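Local atomic coordinates of membrane-bound lytic murein transglycosylase A (Burkholderia pseudomallei, PDB entry 6QK4), a protein that probably cleaves the glycosidic bond between N-acetylmuramic acid and N-acetylglucosamine in peptidoglycan, leaving a 1,6-anhydro bond in the N-acetylmuramic acid residue. Residues W36-I46 / D73-E84; G261-R271 / L299-V308. All blocks are in the same frame, centred on the assembly; numbering follows the deposited sequence.

Overall arrangement
Near the N terminus, contact 1 closes a loop that is largely helical. It brings segment 36-46, which leads into helix 44-55, against segment 73-84, which leads into helix 76-86. Contact 2 opens much later in the chain. There, loop 261-271 meets segment 299-308 on strand 298-307, and the chain between them includes strands 272-274 and 285-291. The two contacts follow each other in series, neither nested nor crossed. Their centres lie about 15 Å apart, yet they touch, because Asp39 and Ile42 of contact 1 reach Leu302 and Arg271 of contact 2. The N-terminal helical part is thereby fastened to the beta strands of the 3D domain.

Contact 1 (W36-I46 / D73-E84); sequences WQDDSLIGATI and DLDVGSARTFFE
The indole of Trp36 carries Arg80 NH1 over one face and Glu84 OE2 at its edge. The Arg80 guanidinium stands steeply on that face, its plane turned 79° from the ring, in a cation-pi contact. Gln37 OE1 lies over one side of the guanidinium, and Leu41 CD1 covers the opposite side at its centre. The loop leading into helix 44-55, with an Asx turn at Asp39 and an ST turn at Ser40, packs along one side of helix 76-86, from Val76 to Glu84.

Two backbone carbonyls hold the guanidinium. Arg80 NH1 donates to Trp36 O at 2.7 Å, from above the carbonyl plane. Arg80 NH2 donates to Asp39 O, nearly in line with the C=O, and to a water that Ser40 O binds. After two extended torsions, the bend at chi3 (-63°) turns the Arg80 chain toward these oxygens.

Trp36 CH2 also packs 3.7 Å from Phe83 CB. Leu41 CD1 rests on Arg80 CB, and Val76 CB packs against Ser40 O. At the far end, Thr45 OG1 donates to Asp73 OD1 at 2.6 Å. That oxygen also pairs with Arg49. Trp36 NE1 donates in the ring plane to the anti lone pair of Glu84 OE2, 2.8 Å away.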
# COMPACT_ATOMS: atom_id res chain seq x y z
N TRP A 36 5.34 15.37 -16.52
CA TRP A 36 5.09 14.24 -17.44
C TRP A 36 6.42 13.65 -17.93
O TRP A 36 6.58 12.43 -18.00
CB TRP A 36 4.22 14.71 -18.61
CG TRP A 36 3.99 13.77 -19.74
CD1 TRP A 36 4.27 13.96 -21.07
CD2 TRP A 36 3.35 12.50 -19.63
NE1 TRP A 36 3.81 12.87 -21.80
CE2 TRP A 36 3.29 11.94 -20.92
CE3 TRP A 36 2.88 11.74 -18.54
CZ2 TRP A 36 2.74 10.67 -21.19
CZ3 TRP A 36 2.27 10.46 -18.83
CH2 TRP A 36 2.22 9.94 -20.12
N GLN A 37 7.38 14.49 -18.32
CA GLN A 37 8.64 13.93 -18.82
C GLN A 37 9.53 13.36 -17.73
O GLN A 37 10.49 12.63 -18.05
CB GLN A 37 9.42 15.03 -19.58
CG GLN A 37 8.57 15.61 -20.67
CD GLN A 37 8.40 14.67 -21.85
OE1 GLN A 37 9.00 13.62 -21.94
NE2 GLN A 37 7.58 15.09 -22.81
N ASP A 38 9.25 13.68 -16.44
CA ASP A 38 10.03 13.16 -15.33
C ASP A 38 9.71 11.69 -15.01
O ASP A 38 10.55 10.97 -14.41
CB ASP A 38 9.77 14.05 -14.13
CG ASP A 38 10.32 15.43 -14.30
OD1 ASP A 38 11.52 15.54 -14.69
OD2 ASP A 38 9.56 16.39 -13.95
N ASP A 39 8.57 11.21 -15.44
CA ASP A 39 8.23 9.81 -15.22
C ASP A 39 8.84 8.95 -16.33
O ASP A 39 8.61 9.19 -17.53
CB ASP A 39 6.70 9.67 -15.20
CG ASP A 39 6.25 8.22 -14.84
OD1 ASP A 39 7.11 7.36 -14.53
OD2 ASP A 39 5.03 7.97 -14.85
N SER A 40 9.67 7.98 -15.92
CA SER A 40 10.24 7.04 -16.88
C SER A 40 9.18 6.26 -17.60
O SER A 40 9.43 5.77 -18.72
CB SER A 40 11.13 6.04 -16.15
OG SER A 40 10.35 5.19 -15.28
N LEU A 41 8.01 6.09 -16.97
CA LEU A 41 6.87 5.24 -17.40
C LEU A 41 7.17 3.76 -17.26
O LEU A 41 6.31 2.95 -17.63
CB LEU A 41 6.41 5.53 -18.86
CG LEU A 41 5.83 6.93 -19.05
CD1 LEU A 41 5.54 7.17 -20.53
CD2 LEU A 41 4.53 7.11 -18.21
N ILE A 42 8.30 3.38 -16.65
CA ILE A 42 8.61 1.96 -16.47
C ILE A 42 7.61 1.33 -15.50
O ILE A 42 7.41 1.83 -14.40
CB ILE A 42 10.03 1.75 -15.93
CG1 ILE A 42 11.08 2.23 -16.96
CG2 ILE A 42 10.21 0.24 -15.63
CD1 ILE A 42 12.41 2.41 -16.34
N GLY A 43 6.93 0.30 -15.97
CA GLY A 43 5.83 -0.31 -15.23
C GLY A 43 4.44 0.18 -15.61
O GLY A 43 3.44 -0.50 -15.33
N ALA A 44 4.32 1.32 -16.28
CA ALA A 44 2.96 1.81 -16.54
C ALA A 44 2.14 0.90 -17.47
O ALA A 44 0.91 0.76 -17.29
CB ALA A 44 3.02 3.24 -17.11
N THR A 45 2.78 0.25 -18.47
CA THR A 45 2.02 -0.65 -19.34
C THR A 45 1.52 -1.89 -18.60
O THR A 45 0.52 -2.49 -19.03
CB THR A 45 2.86 -1.10 -20.53
OG1 THR A 45 4.18 -1.37 -20.06
CG2 THR A 45 2.93 0.05 -21.58
N ILE A 46 2.23 -2.33 -17.56
CA ILE A 46 1.75 -3.48 -16.79
C ILE A 46 0.43 -3.14 -16.13
O ILE A 46 -0.55 -3.89 -16.21
CB ILE A 46 2.81 -3.92 -15.76
CG1 ILE A 46 4.02 -4.54 -16.47
CG2 ILE A 46 2.27 -4.95 -14.78
CD1 ILE A 46 5.28 -4.75 -15.63
N ASP A 73 6.67 -3.73 -22.43
CA ASP A 73 6.95 -2.98 -21.22
C ASP A 73 8.31 -2.34 -21.21
O ASP A 73 8.65 -1.62 -20.25
CB ASP A 73 6.83 -3.94 -20.00
CG ASP A 73 5.50 -4.63 -19.95
OD1 ASP A 73 4.48 -3.93 -20.09
OD2 ASP A 73 5.46 -5.88 -19.79
N LEU A 74 9.11 -2.51 -22.27
CA LEU A 74 10.44 -1.92 -22.27
C LEU A 74 10.51 -0.63 -23.08
O LEU A 74 11.27 0.29 -22.69
CB LEU A 74 11.48 -2.90 -22.83
CG LEU A 74 11.56 -4.31 -22.27
CD1 LEU A 74 12.70 -5.02 -22.98
CD2 LEU A 74 11.82 -4.24 -20.79
N ASP A 75 9.71 -0.52 -24.12
CA ASP A 75 9.80 0.61 -25.04
C ASP A 75 8.96 1.74 -24.45
O ASP A 75 7.79 1.89 -24.82
CB ASP A 75 9.28 0.20 -26.41
CG ASP A 75 9.38 1.31 -27.45
OD1 ASP A 75 9.79 2.43 -27.10
OD2 ASP A 75 9.05 1.01 -28.60
N VAL A 76 9.55 2.53 -23.54
CA VAL A 76 8.74 3.57 -22.89
C VAL A 76 8.54 4.77 -23.81
O VAL A 76 7.58 5.54 -23.65
CB VAL A 76 9.35 4.02 -21.55
CG1 VAL A 76 9.25 2.83 -20.51
CG2 VAL A 76 10.77 4.54 -21.74
N GLY A 77 9.37 4.91 -24.84
CA GLY A 77 9.08 5.92 -25.86
C GLY A 77 7.74 5.68 -26.52
O GLY A 77 6.93 6.60 -26.68
N SER A 78 7.48 4.42 -26.94
CA SER A 78 6.22 4.11 -27.57
C SER A 78 5.06 4.22 -26.59
O SER A 78 3.95 4.61 -26.98
CB SER A 78 6.23 2.70 -28.18
OG SER A 78 7.22 2.60 -29.22
N ALA A 79 5.27 3.80 -25.32
CA ALA A 79 4.20 3.96 -24.34
C ALA A 79 3.85 5.43 -24.15
O ALA A 79 2.66 5.77 -24.06
CB ALA A 79 4.61 3.35 -22.98
N ARG A 80 4.87 6.32 -24.11
CA ARG A 80 4.58 7.75 -23.97
C ARG A 80 3.74 8.23 -25.15
O ARG A 80 2.75 8.95 -24.98
CB ARG A 80 5.88 8.57 -23.88
CG ARG A 80 5.68 10.04 -23.50
CD ARG A 80 7.01 10.73 -23.29
NE ARG A 80 7.81 10.18 -22.18
CZ ARG A 80 7.61 10.47 -20.88
NH1 ARG A 80 6.59 11.27 -20.48
NH2 ARG A 80 8.42 9.92 -19.96
N THR A 81 4.12 7.81 -26.36
CA THR A 81 3.34 8.21 -27.54
C THR A 81 1.91 7.71 -27.47
O THR A 81 0.93 8.43 -27.78
CB THR A 81 4.05 7.70 -28.78
OG1 THR A 81 5.28 8.40 -28.82
CG2 THR A 81 3.22 7.98 -30.03
N PHE A 82 1.74 6.48 -26.99
CA PHE A 82 0.40 5.96 -26.82
C PHE A 82 -0.43 6.83 -25.88
O PHE A 82 -1.59 7.09 -26.15
CB PHE A 82 0.50 4.51 -26.27
CG PHE A 82 -0.78 4.00 -25.71
CD1 PHE A 82 -1.69 3.45 -26.55
CD2 PHE A 82 -1.04 4.02 -24.33
CE1 PHE A 82 -2.90 2.93 -26.11
CE2 PHE A 82 -2.26 3.51 -23.87
CZ PHE A 82 -3.19 2.94 -24.75
N PHE A 83 0.09 7.14 -24.68
CA PHE A 83 -0.74 7.89 -23.74
C PHE A 83 -1.08 9.28 -24.32
O PHE A 83 -2.20 9.77 -24.17
CB PHE A 83 -0.02 8.00 -22.39
CG PHE A 83 -0.03 6.73 -21.62
CD1 PHE A 83 -1.24 6.25 -21.13
CD2 PHE A 83 1.13 6.02 -21.36
CE1 PHE A 83 -1.29 5.04 -20.36
CE2 PHE A 83 1.08 4.83 -20.59
CZ PHE A 83 -0.12 4.36 -20.12
N GLU A 84 -0.12 9.89 -25.03
CA GLU A 84 -0.31 11.24 -25.57
C GLU A 84 -1.31 11.22 -26.71
O GLU A 84 -2.04 12.20 -26.91
CB GLU A 84 1.04 11.82 -26.04
CG GLU A 84 1.99 12.19 -24.86
CD GLU A 84 3.26 12.77 -25.35
OE1 GLU A 84 3.36 12.92 -26.61
OE2 GLU A 84 4.17 13.05 -24.58
O HOH W 1 6.70 13.80 -25.41
O HOH W 2 10.40 7.65 -20.53
O HOH W 3 6.77 -0.81 -18.57

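Contact 2 (G261-R271 / L299-V308); sequences GALGVPLTPER and LNRLVFAQDV
Arg271 and Arg301 lay their guanidinium groups flat on one another. The group centres are 3.6 Å apart and the planes differ by 18°, although the two side chains run at about a right angle. Arg271 NH2 comes over the face of Arg301, and Arg301 CD lies over the face of Arg271. Asp39 probably eases the like charges: it forms a salt bridge with Arg271 NH1 and a long, weak ion pair with Arg301 NH1.

Further bonds fix the rotation of Arg271. Its NH1 donates to Leu302 O at 2.7 Å, in the carbonyl plane and on a lone pair, while NH2 reaches Ile42 O. Arg271 bends at chi2 (-71°), which helps bring its head over the strand. Arg301 NE makes a weak bond to Glu270 O. The Glu270 carboxylate stays out of the Arg301 plane, and its OE1 bonds to Tyr320. Arg271 O accepts from Phe304 N at 2.9 Å and also lies at the edge of the Phe304 ring.

At the other end, Gln306 extends from the strand between two leucines. The Leu263 side chain crosses it obliquely, with CD2 3.7 Å from Gln306 CG, and Leu267 slides past it in the opposite direction. The amide is well held: OE1 takes a bond from Ser272 and one from a water bound to Pro266 O and Thr268 OG1, while NE2 donates to Asn51 and Ala47. A second water joins Gln306 O to Val265 O.

Asp307 OD1 is met from above its carboxylate plane by Ala262 N at 3.0 Å, and OD2 bonds to Tyr106. The loop thus runs beside strand 298-307 before entering strand 272-274, which pairs parallel with it, consistent with the double-psi beta-barrel fold expected of a 3D domain.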
# COMPACT_ATOMS: atom_id res chain seq x y z
N GLY A 261 -7.20 -5.68 -5.70
CA GLY A 261 -7.87 -4.52 -5.15
C GLY A 261 -9.33 -4.47 -5.56
O GLY A 261 -9.90 -5.43 -6.09
N ALA A 262 -9.94 -3.29 -5.36
CA ALA A 262 -11.39 -3.16 -5.52
C ALA A 262 -11.80 -3.24 -6.99
O ALA A 262 -12.97 -3.56 -7.31
CB ALA A 262 -11.86 -1.83 -4.93
N LEU A 263 -10.90 -2.91 -7.90
CA LEU A 263 -11.18 -3.05 -9.31
C LEU A 263 -11.21 -4.53 -9.74
O LEU A 263 -11.79 -4.87 -10.78
CB LEU A 263 -10.16 -2.20 -10.13
CG LEU A 263 -10.29 -2.30 -11.69
CD1 LEU A 263 -11.65 -1.79 -12.25
CD2 LEU A 263 -9.14 -1.48 -12.37
N GLY A 264 -10.72 -5.42 -8.91
CA GLY A 264 -10.72 -6.82 -9.24
C GLY A 264 -9.47 -7.32 -9.90
O GLY A 264 -9.45 -8.48 -10.33
N VAL A 265 -8.41 -6.50 -9.96
CA VAL A 265 -7.18 -6.89 -10.64
C VAL A 265 -6.04 -6.76 -9.66
O VAL A 265 -6.08 -5.92 -8.76
CB VAL A 265 -6.94 -6.04 -11.91
CG1 VAL A 265 -8.09 -6.26 -12.86
CG2 VAL A 265 -6.81 -4.54 -11.61
N PRO A 266 -4.97 -7.52 -9.85
CA PRO A 266 -3.77 -7.36 -9.01
C PRO A 266 -3.21 -5.94 -9.13
O PRO A 266 -3.07 -5.40 -10.23
CB PRO A 266 -2.78 -8.36 -9.60
CG PRO A 266 -3.59 -9.33 -10.39
CD PRO A 266 -4.83 -8.58 -10.87
N LEU A 267 -2.90 -5.35 -7.99
CA LEU A 267 -2.24 -4.02 -7.97
C LEU A 267 -0.79 -4.09 -8.44
O LEU A 267 -0.07 -5.05 -8.17
CB LEU A 267 -2.29 -3.45 -6.55
CG LEU A 267 -3.68 -3.39 -5.92
CD1 LEU A 267 -3.66 -2.87 -4.49
CD2 LEU A 267 -4.52 -2.47 -6.77
N THR A 268 -0.32 -2.99 -9.10
CA THR A 268 1.06 -2.93 -9.56
C THR A 268 1.86 -1.97 -8.68
O THR A 268 1.45 -0.81 -8.50
CB THR A 268 1.07 -2.43 -11.01
OG1 THR A 268 0.32 -3.34 -11.80
CG2 THR A 268 2.54 -2.39 -11.56
N PRO A 269 2.97 -2.39 -8.08
CA PRO A 269 3.73 -1.48 -7.22
C PRO A 269 4.07 -0.18 -7.92
O PRO A 269 4.56 -0.18 -9.04
CB PRO A 269 5.01 -2.28 -6.90
CG PRO A 269 4.52 -3.79 -6.90
CD PRO A 269 3.52 -3.77 -8.12
N GLU A 270 3.87 0.94 -7.22
CA GLU A 270 4.10 2.31 -7.73
C GLU A 270 3.37 2.64 -9.02
O GLU A 270 3.72 3.65 -9.69
CB GLU A 270 5.60 2.57 -7.88
CG GLU A 270 6.29 2.41 -6.52
CD GLU A 270 7.62 3.24 -6.46
OE1 GLU A 270 7.60 4.50 -6.64
OE2 GLU A 270 8.66 2.58 -6.22
N ARG A 271 2.30 1.90 -9.37
CA ARG A 271 1.51 2.26 -10.53
C ARG A 271 0.03 2.15 -10.25
O ARG A 271 -0.76 2.28 -11.19
CB ARG A 271 1.82 1.38 -11.75
CG ARG A 271 3.27 1.56 -12.33
CD ARG A 271 3.36 2.95 -13.00
NE ARG A 271 4.75 3.18 -13.37
CZ ARG A 271 5.19 4.35 -13.83
NH1 ARG A 271 4.29 5.33 -13.99
NH2 ARG A 271 6.53 4.55 -14.08
N LEU A 299 8.28 13.27 -7.00
CA LEU A 299 7.77 11.96 -7.42
C LEU A 299 6.63 12.25 -8.40
O LEU A 299 5.58 12.75 -8.00
CB LEU A 299 7.29 11.14 -6.21
CG LEU A 299 6.66 9.78 -6.58
CD1 LEU A 299 7.66 8.94 -7.33
CD2 LEU A 299 6.42 9.15 -5.18
N ASN A 300 6.90 12.06 -9.69
CA ASN A 300 5.93 12.32 -10.74
C ASN A 300 5.59 11.00 -11.41
O ASN A 300 6.48 10.35 -11.98
CB ASN A 300 6.52 13.29 -11.78
CG ASN A 300 6.57 14.72 -11.24
OD1 ASN A 300 5.57 15.44 -11.25
ND2 ASN A 300 7.75 15.15 -10.81
N ARG A 301 4.33 10.54 -11.31
CA ARG A 301 4.10 9.12 -11.62
C ARG A 301 2.73 8.98 -12.28
O ARG A 301 1.73 9.47 -11.71
CB ARG A 301 4.05 8.22 -10.34
CG ARG A 301 5.27 7.35 -9.96
CD ARG A 301 5.37 6.23 -10.85
NE ARG A 301 6.27 5.13 -10.55
CZ ARG A 301 7.47 4.95 -11.09
NH1 ARG A 301 8.04 5.91 -11.83
NH2 ARG A 301 8.13 3.83 -10.84
N LEU A 302 2.66 8.31 -13.43
CA LEU A 302 1.38 7.89 -14.01
C LEU A 302 0.94 6.63 -13.28
O LEU A 302 1.67 5.64 -13.26
CB LEU A 302 1.51 7.62 -15.50
CG LEU A 302 0.20 7.16 -16.18
CD1 LEU A 302 -0.94 8.20 -16.13
CD2 LEU A 302 0.52 6.78 -17.61
N VAL A 303 -0.23 6.70 -12.66
CA VAL A 303 -0.78 5.60 -11.88
C VAL A 303 -2.22 5.35 -12.36
O VAL A 303 -2.81 6.11 -13.18
CB VAL A 303 -0.76 5.91 -10.37
CG1 VAL A 303 0.72 6.22 -9.91
CG2 VAL A 303 -1.60 7.17 -10.05
N PHE A 304 -2.82 4.28 -11.82
CA PHE A 304 -4.20 3.93 -12.21
C PHE A 304 -5.03 3.76 -10.96
O PHE A 304 -4.57 3.15 -10.00
CB PHE A 304 -4.23 2.64 -13.04
CG PHE A 304 -3.61 2.80 -14.40
CD1 PHE A 304 -2.25 2.71 -14.54
CD2 PHE A 304 -4.44 2.97 -15.53
CE1 PHE A 304 -1.68 2.87 -15.83
CE2 PHE A 304 -3.89 3.13 -16.82
CZ PHE A 304 -2.48 3.10 -16.93
N ALA A 305 -6.24 4.33 -10.96
CA ALA A 305 -7.15 4.19 -9.81
C ALA A 305 -7.74 2.79 -9.79
O ALA A 305 -8.63 2.46 -10.58
CB ALA A 305 -8.24 5.26 -9.90
N GLN A 306 -7.20 1.91 -8.92
CA GLN A 306 -7.51 0.50 -8.98
C GLN A 306 -7.87 -0.00 -7.62
O GLN A 306 -7.99 -1.23 -7.45
CB GLN A 306 -6.36 -0.33 -9.58
CG GLN A 306 -6.05 0.16 -11.07
CD GLN A 306 -4.94 -0.65 -11.76
OE1 GLN A 306 -3.91 -1.00 -11.14
NE2 GLN A 306 -5.07 -0.79 -13.07
N ASP A 307 -8.09 0.89 -6.65
CA ASP A 307 -8.42 0.40 -5.31
C ASP A 307 -9.18 1.50 -4.60
O ASP A 307 -9.25 2.63 -5.06
CB ASP A 307 -7.13 -0.02 -4.54
CG ASP A 307 -7.40 -1.13 -3.44
OD1 ASP A 307 -8.57 -1.57 -3.27
OD2 ASP A 307 -6.40 -1.50 -2.75
N VAL A 308 -9.77 1.16 -3.44
CA VAL A 308 -10.41 2.14 -2.57
C VAL A 308 -9.95 1.83 -1.15
O VAL A 308 -9.35 0.78 -0.89
CB VAL A 308 -11.96 2.06 -2.66
CG1 VAL A 308 -12.45 2.19 -4.12
CG2 VAL A 308 -12.47 0.80 -2.03
O HOH W 4 -7.84 -3.92 -8.27
O HOH W 5 -2.31 -3.20 -11.77